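N-acetylmuramoyl-L-alanine amidase AmiD (Escherichia coli, PDB 2WKX) cleaves the bond between N-acetylmuramoyl residues and L-amino acids in cell-wall glycopeptides, as a zinc-dependent outer-membrane lipoprotein. Local coordinates at residues K30-H35 against T99-E104; I34-D39 against L105-W110; K117-F122 against R158-G163. All coordinates share one frame; numbering follows the deposited sequence.

In the fold
Contacts 1 and 2 follow one pair of neighbouring parallel strands from the core of the sheet out to its carboxyl end. They share I34 and H35, and their centres lie about 14 Å apart. Contact 3 lies about 7 Å from contact 2, centre to centre, and about 17 Å from contact 1. The zinc ion ties them together: H35 comes from the strand of contacts 1 and 2, D161 from the loop of contact 3, and H151 is a further ligand. E104, the proton acceptor, closes contact 1 next to Y36 and T37 of contact 2, assigned to substrate binding. A probable hydrogen bond, G109 O to A120 N at 3.0 Å, joins contacts 2 and 3.

Contact 1 (K30-H35 against T99-E104). With ZN (zinc ion), chain B.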
loop_
_atom_site.group_PDB
_atom_site.type_symbol
_atom_site.label_atom_id
_atom_site.label_comp_id
_atom_site.label_asym_id
_atom_site.label_seq_id
_atom_site.Cartn_x
_atom_site.Cartn_y
_atom_site.Cartn_z
ATOM N N LYS A 30 8.510 -1.643 1.460
ATOM C CA LYS A 30 9.287 -0.398 1.605
ATOM C C LYS A 30 9.676 -0.020 3.046
ATOM O O LYS A 30 10.490 0.895 3.248
ATOM C CB LYS A 30 8.470 0.762 1.055
ATOM C CG LYS A 30 8.016 0.558 -0.391
ATOM C CD LYS A 30 7.120 1.685 -0.802
ATOM C CE LYS A 30 6.516 1.347 -2.157
ATOM N NZ LYS A 30 5.771 2.518 -2.672
ATOM N N VAL A 31 9.069 -0.685 4.025
ATOM C CA VAL A 31 9.188 -0.269 5.433
ATOM C C VAL A 31 9.417 -1.514 6.285
ATOM O O VAL A 31 8.861 -2.583 6.002
ATOM C CB VAL A 31 7.925 0.505 5.918
ATOM C CG1 VAL A 31 7.981 0.793 7.433
ATOM C CG2 VAL A 31 7.740 1.820 5.092
ATOM N N LEU A 32 10.275 -1.369 7.296
ATOM C CA LEU A 32 10.502 -2.434 8.270
ATOM C C LEU A 32 10.062 -1.890 9.623
ATOM O O LEU A 32 10.616 -0.881 10.094
ATOM C CB LEU A 32 11.996 -2.791 8.331
ATOM C CG LEU A 32 12.450 -3.915 9.286
ATOM C CD1 LEU A 32 11.690 -5.243 9.006
ATOM C CD2 LEU A 32 13.989 -4.125 9.175
ATOM N N VAL A 33 9.088 -2.557 10.246
ATOM C CA VAL A 33 8.509 -2.043 11.508
ATOM C C VAL A 33 8.975 -2.927 12.660
ATOM O O VAL A 33 8.860 -4.182 12.609
ATOM C CB VAL A 33 6.956 -1.979 11.485
ATOM C CG1 VAL A 33 6.428 -1.342 12.796
ATOM C CG2 VAL A 33 6.413 -1.215 10.222
ATOM N N ILE A 34 9.481 -2.278 13.712
ATOM C CA ILE A 34 9.940 -2.978 14.921
ATOM C C ILE A 34 8.893 -2.825 16.041
ATOM O O ILE A 34 8.394 -1.703 16.305
ATOM C CB ILE A 34 11.349 -2.459 15.412
ATOM C CG1 ILE A 34 12.359 -2.388 14.260
ATOM C CG2 ILE A 34 11.882 -3.278 16.631
ATOM C CD1 ILE A 34 12.655 -3.771 13.547
ATOM N N HIS A 35 8.585 -3.951 16.670
ATOM C CA HIS A 35 7.582 -4.059 17.735
ATOM C C HIS A 35 8.184 -4.724 18.976
ATOM O O HIS A 35 9.199 -5.438 18.894
ATOM C CB HIS A 35 6.410 -4.977 17.301
ATOM C CG HIS A 35 5.712 -4.565 16.041
ATOM N ND1 HIS A 35 4.578 -3.779 16.055
ATOM C CD2 HIS A 35 5.950 -4.871 14.738
ATOM C CE1 HIS A 35 4.173 -3.581 14.810
ATOM N NE2 HIS A 35 4.974 -4.250 13.994
ATOM N N THR A 99 2.726 -2.576 2.786
ATOM C CA THR A 99 4.069 -2.276 2.252
ATOM C C THR A 99 5.174 -2.483 3.299
ATOM O O THR A 99 6.294 -1.989 3.131
ATOM C CB THR A 99 4.159 -0.821 1.710
ATOM O OG1 THR A 99 3.763 0.105 2.741
ATOM C CG2 THR A 99 3.252 -0.662 0.468
ATOM N N SER A 100 4.871 -3.217 4.364
ATOM C CA SER A 100 5.912 -3.460 5.385
ATOM C C SER A 100 6.164 -4.920 5.720
ATOM O O SER A 100 5.334 -5.800 5.439
ATOM C CB SER A 100 5.612 -2.716 6.696
ATOM O OG SER A 100 4.450 -3.265 7.330
ATOM N N ILE A 101 7.320 -5.134 6.345
ATOM C CA ILE A 101 7.622 -6.360 7.089
ATOM C C ILE A 101 7.601 -5.997 8.585
ATOM O O ILE A 101 8.101 -4.933 8.997
ATOM C CB ILE A 101 8.985 -6.966 6.649
ATOM C CG1 ILE A 101 8.844 -7.596 5.239
ATOM C CG2 ILE A 101 9.492 -7.999 7.680
ATOM C CD1 ILE A 101 10.156 -8.069 4.655
ATOM N N GLY A 102 7.005 -6.863 9.404
ATOM C CA GLY A 102 6.874 -6.583 10.832
ATOM C C GLY A 102 7.736 -7.586 11.598
ATOM O O GLY A 102 7.599 -8.810 11.392
ATOM N N ILE A 103 8.618 -7.067 12.458
ATOM C CA ILE A 103 9.446 -7.904 13.359
ATOM C C ILE A 103 8.973 -7.693 14.805
ATOM O O ILE A 103 8.979 -6.558 15.308
ATOM C CB ILE A 103 10.971 -7.633 13.243
ATOM C CG1 ILE A 103 11.489 -8.027 11.846
ATOM C CG2 ILE A 103 11.745 -8.426 14.346
ATOM C CD1 ILE A 103 12.983 -7.632 11.594
ATOM N N GLU A 104 8.555 -8.784 15.451
ATOM C CA GLU A 104 8.191 -8.733 16.876
ATOM C C GLU A 104 9.369 -9.193 17.742
ATOM O O GLU A 104 9.945 -10.286 17.522
ATOM C CB GLU A 104 6.962 -9.608 17.168
ATOM C CG GLU A 104 5.628 -8.980 16.714
ATOM C CD GLU A 104 4.997 -8.049 17.758
ATOM O OE1 GLU A 104 5.597 -7.791 18.820
ATOM O OE2 GLU A 104 3.881 -7.550 17.526
HETATM ZN ZN ZN B . 3.649 -2.919 17.773
#
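H35 and E104 are paired one residue before the ends of their strands, their side chains crossing obliquely, with the imidazole and carboxylate planes 22° apart. The glutamate chain is bent at its second torsion (chi2 -87°), which folds the carboxylate back against its neighbour until OE1 lies 3.3 Å from H35 CB. H35 ND1 binds the zinc ion at 2.1 Å, NE2 is hydrogen-bonded to H84, and the CD2 edge faces I103 O in the plane of the ring. H84, in the second shell, is likely to help fix the ring's rotation together with the metal bond. With an alanine in place of E104, the H35 methylene would probably face a gap where the carboxylate packed, and the site would be left without its proton acceptor.

These are neighbouring inner parallel strands in the mixed sheet of the amidase fold, 31-36 lying between 100-105 and 148-150. V33 links them twice, receiving I103 N on its O at 2.9 Å and giving its N to I101 O. At the start of the pair, T99 O takes both K30 N and V31 N. On the face turned away from the metal, L32 CD1 touches both I101 CG2 and I103 CD1, 3.8 Å from each, and both isoleucines continue onto helix 124-141. Across the other face, V33 CG2 meets S100 CB at 3.9 Å, while S100 OG turns to L96 O.

Contact 2 (I34-D39 against L105-W110). With ZN (zinc ion), chain B.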
loop_
_atom_site.group_PDB
_atom_site.type_symbol
_atom_site.label_atom_id
_atom_site.label_comp_id
_atom_site.label_asym_id
_atom_site.label_seq_id
_atom_site.Cartn_x
_atom_site.Cartn_y
_atom_site.Cartn_z
ATOM N N ILE A 34 9.481 -2.278 13.712
ATOM C CA ILE A 34 9.940 -2.978 14.921
ATOM C C ILE A 34 8.893 -2.825 16.041
ATOM O O ILE A 34 8.394 -1.703 16.305
ATOM C CB ILE A 34 11.349 -2.459 15.412
ATOM C CG1 ILE A 34 12.359 -2.388 14.260
ATOM C CG2 ILE A 34 11.882 -3.278 16.631
ATOM C CD1 ILE A 34 12.655 -3.771 13.547
ATOM N N HIS A 35 8.585 -3.951 16.670
ATOM C CA HIS A 35 7.582 -4.059 17.735
ATOM C C HIS A 35 8.184 -4.724 18.976
ATOM O O HIS A 35 9.199 -5.438 18.894
ATOM C CB HIS A 35 6.410 -4.977 17.301
ATOM C CG HIS A 35 5.712 -4.565 16.041
ATOM N ND1 HIS A 35 4.578 -3.779 16.055
ATOM C CD2 HIS A 35 5.950 -4.871 14.738
ATOM C CE1 HIS A 35 4.173 -3.581 14.810
ATOM N NE2 HIS A 35 4.974 -4.250 13.994
ATOM N N TYR A 36 7.552 -4.513 20.130
ATOM C CA TYR A 36 7.687 -5.490 21.221
ATOM C C TYR A 36 6.365 -6.229 21.436
ATOM O O TYR A 36 5.273 -5.729 21.094
ATOM C CB TYR A 36 8.240 -4.908 22.545
ATOM C CG TYR A 36 7.528 -3.697 23.146
ATOM C CD1 TYR A 36 6.165 -3.722 23.474
ATOM C CD2 TYR A 36 8.252 -2.533 23.433
ATOM C CE1 TYR A 36 5.518 -2.599 24.038
ATOM C CE2 TYR A 36 7.623 -1.405 24.014
ATOM C CZ TYR A 36 6.256 -1.450 24.303
ATOM O OH TYR A 36 5.624 -0.346 24.833
ATOM N N THR A 37 6.455 -7.428 22.003
ATOM C CA THR A 37 5.280 -8.286 22.153
ATOM C C THR A 37 4.489 -7.968 23.423
ATOM O O THR A 37 3.299 -8.312 23.516
ATOM C CB THR A 37 5.673 -9.790 22.243
ATOM O OG1 THR A 37 6.535 -9.990 23.368
ATOM C CG2 THR A 37 6.403 -10.295 20.966
ATOM N N ALA A 38 5.153 -7.349 24.401
ATOM C CA ALA A 38 4.600 -7.191 25.768
ATOM C C ALA A 38 4.078 -8.532 26.339
ATOM O O ALA A 38 3.063 -8.564 27.048
ATOM C CB ALA A 38 3.508 -6.098 25.768
ATOM N N ASP A 39 4.778 -9.633 26.042
ATOM C CA ASP A 39 4.338 -10.977 26.436
ATOM C C ASP A 39 5.480 -11.987 26.299
ATOM O O ASP A 39 6.437 -11.742 25.568
ATOM C CB ASP A 39 3.150 -11.415 25.571
ATOM C CG ASP A 39 2.193 -12.372 26.290
ATOM O OD1 ASP A 39 2.491 -12.837 27.413
ATOM O OD2 ASP A 39 1.127 -12.670 25.702
ATOM N N LEU A 105 9.707 -8.352 18.716
ATOM C CA LEU A 105 10.726 -8.662 19.706
ATOM C C LEU A 105 10.072 -9.053 21.025
ATOM O O LEU A 105 9.331 -8.265 21.612
ATOM C CB LEU A 105 11.674 -7.462 19.898
ATOM C CG LEU A 105 12.310 -6.913 18.604
ATOM C CD1 LEU A 105 13.158 -5.695 18.962
ATOM C CD2 LEU A 105 13.164 -7.979 17.897
ATOM N N GLU A 106 10.331 -10.277 21.498
ATOM C CA GLU A 106 9.852 -10.630 22.831
ATOM C C GLU A 106 10.489 -9.670 23.857
ATOM O O GLU A 106 11.714 -9.681 24.061
ATOM C CB GLU A 106 10.207 -12.086 23.174
ATOM C CG GLU A 106 9.702 -12.447 24.579
ATOM C CD GLU A 106 10.388 -13.677 25.158
ATOM O OE1 GLU A 106 10.118 -13.966 26.333
ATOM O OE2 GLU A 106 11.181 -14.318 24.448
ATOM N N ASN A 107 9.649 -8.889 24.537
ATOM C CA ASN A 107 10.096 -7.866 25.507
ATOM C C ASN A 107 8.844 -7.398 26.233
ATOM O O ASN A 107 7.798 -7.263 25.607
ATOM C CB ASN A 107 10.806 -6.716 24.774
ATOM C CG ASN A 107 11.229 -5.562 25.700
ATOM O OD1 ASN A 107 10.429 -4.673 25.994
ATOM N ND2 ASN A 107 12.488 -5.563 26.129
ATOM N N ARG A 108 8.955 -7.155 27.538
ATOM C CA ARG A 108 7.815 -6.794 28.392
ATOM C C ARG A 108 7.157 -5.444 28.024
ATOM O O ARG A 108 5.976 -5.196 28.327
ATOM C CB ARG A 108 8.325 -6.813 29.854
ATOM C CG ARG A 108 7.390 -6.314 30.923
ATOM C CD ARG A 108 8.007 -6.504 32.328
ATOM N NE ARG A 108 9.078 -5.568 32.719
ATOM C CZ ARG A 108 10.371 -5.884 32.788
ATOM N NH1 ARG A 108 11.261 -4.964 33.168
ATOM N NH2 ARG A 108 10.781 -7.120 32.459
ATOM N N GLY A 109 7.911 -4.561 27.375
ATOM C CA GLY A 109 7.417 -3.189 27.131
ATOM C C GLY A 109 7.440 -2.374 28.406
ATOM O O GLY A 109 8.420 -2.440 29.166
ATOM N N TRP A 110 6.366 -1.618 28.650
ATOM C CA TRP A 110 6.240 -0.850 29.900
ATOM C C TRP A 110 5.407 -1.526 30.986
ATOM O O TRP A 110 4.484 -2.308 30.699
ATOM C CB TRP A 110 5.754 0.591 29.670
ATOM C CG TRP A 110 4.392 0.786 29.063
ATOM C CD1 TRP A 110 4.122 1.118 27.756
ATOM C CD2 TRP A 110 3.117 0.742 29.731
ATOM N NE1 TRP A 110 2.765 1.258 27.567
ATOM C CE2 TRP A 110 2.123 1.033 28.760
ATOM C CE3 TRP A 110 2.716 0.465 31.049
ATOM C CZ2 TRP A 110 0.751 1.055 29.065
ATOM C CZ3 TRP A 110 1.346 0.497 31.354
ATOM C CH2 TRP A 110 0.385 0.786 30.361
HETATM ZN ZN ZN B . 3.649 -2.919 17.773
#
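What is probably the rim of the substrate site begins where strand 31-36 runs out beyond the zinc ligand H35, and here Y36 and T37, assigned to substrate binding, settle on segment 105-110, mostly the loop that follows strand 100-105. The Y36 ring lies flat over G109: the CA of G109 stands 3.5 Å from the ring centroid and 11° off its normal, a CH-pi contact close to the middle of the face. Its CG sits in the crowded position between backbone N and carbonyl carbon (chi1 54°), swinging the ring over the loop. A side chain on G109 could hardly be fitted, since a CB would run into CE1 of Y36, and the positive phi of G109 suits glycine as well.

Under the ring the loop makes an Asx turn: N107 OD1 accepts from G109 N at 2.9 Å. The N107 amide is turned 31° from the ring plane, its CB packs on Y36 CB at 3.8 Å, and its ND2 reaches A120 O. Farther out, Y36 OH comes within 3.6 Å of W110 CD1.

The last parallel bridge of the two strands pairs Y36 with L105, whose N bonds to H35 O at 3.0 Å and whose O receives T37 N. Beyond it the regular pairing stops but the chains stay close, with a weak bond from A38 N to N107 O and A38 CA 3.5 Å from R108 O. T37 OG1 donates to D39 O at 2.8 Å, holding its own turn together. L105 CD1 also packs on I34 CG2 at 3.6 Å.

Contact 3 (K117-F122 against R158-G163); sequences KYFAPF and RKDDPG. With ZN (zinc ion), chain B.
K117 NZ donates to a water oxygen 3.0 Å away, and that water passes a hydrogen bond on to D160 OD2. At 4.6 Å, K117 NZ and D160 OD2 are themselves too far apart for a salt bridge. The other carboxylate oxygen, D160 OD1, has a salt bridge to R225, so the aspartate is held at both oxygens.

F119 holds its CG anti to the carbonyl carbon (chi1 -71°), which directs the ring at the 158-163 loop, and its side chain meets that of D160 at about a right angle. F119 CZ points at D160 OD2 from 3.9 Å, with the oxygen at the ring edge and in its plane, while ring and carboxylate planes are inclined 46° to each other. Along the same ring, CE1 comes 4.2 Å from G163 CA, where a CB would clash with F119 CD1. F122 likewise offers an edge: P162 O lies in its ring plane, 3.3 Å from CZ, and the same CZ packs against P162 CB. A cis peptide joins P162 to D161, whose OD1 binds the zinc ion at 1.9 Å.

That loop also carries the transition-state stabiliser K159. Strand 116-119 pairs with 110-113, from which W110 makes a cation-pi contact with K117, meets the F119 ring at about 70° and touches D160, while P162 rests on I34 of strand 31-36 and K159 packs against H151 of helix 151-154.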
loop_
_atom_site.group_PDB
_atom_site.type_symbol
_atom_site.label_atom_id
_atom_site.label_comp_id
_atom_site.label_asym_id
_atom_site.label_seq_id
_atom_site.Cartn_x
_atom_site.Cartn_y
_atom_site.Cartn_z
ATOM N N LYS A 117 5.767 4.851 34.464
ATOM C CA LYS A 117 5.870 3.892 33.366
ATOM C C LYS A 117 7.354 3.572 33.132
ATOM O O LYS A 117 8.112 4.444 32.694
ATOM C CB LYS A 117 5.224 4.518 32.134
ATOM C CG LYS A 117 4.541 3.560 31.218
ATOM C CD LYS A 117 3.746 4.270 30.131
ATOM C CE LYS A 117 2.269 4.320 30.463
ATOM N NZ LYS A 117 1.465 4.871 29.337
ATOM N N TYR A 118 7.776 2.350 33.468
ATOM C CA TYR A 118 9.174 1.945 33.297
ATOM C C TYR A 118 9.257 0.906 32.194
ATOM O O TYR A 118 8.505 -0.079 32.220
ATOM C CB TYR A 118 9.766 1.330 34.576
ATOM C CG TYR A 118 10.179 2.305 35.656
ATOM C CD1 TYR A 118 11.439 2.918 35.644
ATOM C CD2 TYR A 118 9.313 2.608 36.691
ATOM C CE1 TYR A 118 11.817 3.816 36.650
ATOM C CE2 TYR A 118 9.679 3.495 37.702
ATOM C CZ TYR A 118 10.927 4.098 37.674
ATOM O OH TYR A 118 11.265 4.974 38.682
ATOM N N PHE A 119 10.189 1.102 31.265
ATOM C CA PHE A 119 10.418 0.131 30.175
ATOM C C PHE A 119 11.459 -0.954 30.509
ATOM O O PHE A 119 12.309 -0.762 31.388
ATOM C CB PHE A 119 10.787 0.877 28.890
ATOM C CG PHE A 119 9.624 1.617 28.293
ATOM C CD1 PHE A 119 8.853 1.039 27.264
ATOM C CD2 PHE A 119 9.263 2.885 28.779
ATOM C CE1 PHE A 119 7.753 1.728 26.721
ATOM C CE2 PHE A 119 8.177 3.576 28.247
ATOM C CZ PHE A 119 7.410 3.012 27.217
ATOM N N ALA A 120 11.376 -2.071 29.782
ATOM C CA ALA A 120 12.255 -3.226 29.950
ATOM C C ALA A 120 13.425 -3.158 28.959
ATOM O O ALA A 120 13.204 -3.068 27.733
ATOM C CB ALA A 120 11.478 -4.524 29.745
ATOM N N PRO A 121 14.671 -3.216 29.471
ATOM C CA PRO A 121 15.831 -3.210 28.568
ATOM C C PRO A 121 15.837 -4.399 27.596
ATOM O O PRO A 121 15.298 -5.475 27.896
ATOM C CB PRO A 121 17.030 -3.315 29.527
ATOM C CG PRO A 121 16.510 -2.855 30.835
ATOM C CD PRO A 121 15.091 -3.300 30.883
ATOM N N PHE A 122 16.437 -4.205 26.424
ATOM C CA PHE A 122 16.593 -5.278 25.442
ATOM C C PHE A 122 17.904 -6.021 25.697
ATOM O O PHE A 122 18.963 -5.400 25.799
ATOM C CB PHE A 122 16.534 -4.714 24.019
ATOM C CG PHE A 122 15.167 -4.180 23.666
ATOM C CD1 PHE A 122 14.772 -2.910 24.080
ATOM C CD2 PHE A 122 14.262 -4.988 22.982
ATOM C CE1 PHE A 122 13.466 -2.419 23.772
ATOM C CE2 PHE A 122 12.963 -4.524 22.683
ATOM C CZ PHE A 122 12.569 -3.246 23.079
ATOM N N ARG A 158 -1.480 5.668 19.350
ATOM C CA ARG A 158 -1.903 4.348 19.872
ATOM C C ARG A 158 -0.806 3.493 20.492
ATOM O O ARG A 158 -1.111 2.645 21.342
ATOM C CB ARG A 158 -2.543 3.481 18.756
ATOM C CG ARG A 158 -3.757 4.079 18.053
ATOM C CD ARG A 158 -4.452 3.084 17.076
ATOM N NE ARG A 158 -3.601 2.556 15.993
ATOM C CZ ARG A 158 -3.070 1.332 15.963
ATOM N NH1 ARG A 158 -3.288 0.469 16.947
ATOM N NH2 ARG A 158 -2.319 0.939 14.937
ATOM N N LYS A 159 0.438 3.658 20.040
ATOM C CA LYS A 159 1.524 2.720 20.351
ATOM C C LYS A 159 2.789 3.415 20.835
ATOM O O LYS A 159 3.071 4.539 20.401
ATOM C CB LYS A 159 1.885 1.891 19.101
ATOM C CG LYS A 159 0.743 0.998 18.572
ATOM C CD LYS A 159 0.416 -0.079 19.639
ATOM C CE LYS A 159 -0.668 -1.023 19.178
ATOM N NZ LYS A 159 -0.659 -2.150 20.184
ATOM N N ASP A 160 3.546 2.706 21.683
ATOM C CA ASP A 160 4.853 3.156 22.185
ATOM C C ASP A 160 6.033 2.303 21.686
ATOM O O ASP A 160 7.180 2.727 21.829
ATOM C CB ASP A 160 4.898 3.068 23.727
ATOM C CG ASP A 160 4.080 4.152 24.425
ATOM O OD1 ASP A 160 3.493 5.051 23.778
ATOM O OD2 ASP A 160 4.043 4.077 25.672
ATOM N N ASP A 161 5.749 1.107 21.169
ATOM C CA ASP A 161 6.790 0.103 20.879
ATOM C C ASP A 161 7.692 0.466 19.702
ATOM O O ASP A 161 7.193 1.043 18.733
ATOM C CB ASP A 161 6.213 -1.336 20.776
ATOM C CG ASP A 161 5.083 -1.496 19.732
ATOM O OD1 ASP A 161 5.118 -2.509 18.986
ATOM O OD2 ASP A 161 4.144 -0.677 19.661
ATOM N N PRO A 162 9.004 0.098 19.758
ATOM C CA PRO A 162 9.679 -0.679 20.833
ATOM C C PRO A 162 10.160 0.146 22.048
ATOM O O PRO A 162 10.801 -0.414 22.928
ATOM C CB PRO A 162 10.866 -1.335 20.109
ATOM C CG PRO A 162 11.243 -0.303 19.030
ATOM C CD PRO A 162 9.910 0.375 18.625
ATOM N N GLY A 163 9.831 1.444 22.064
ATOM C CA GLY A 163 10.054 2.260 23.265
ATOM C C GLY A 163 11.438 2.863 23.439
ATOM O O GLY A 163 12.324 2.653 22.603
HETATM ZN ZN ZN B . 3.649 -2.919 17.773
HETATM O O HOH W 1 3.043 5.939 27.074
#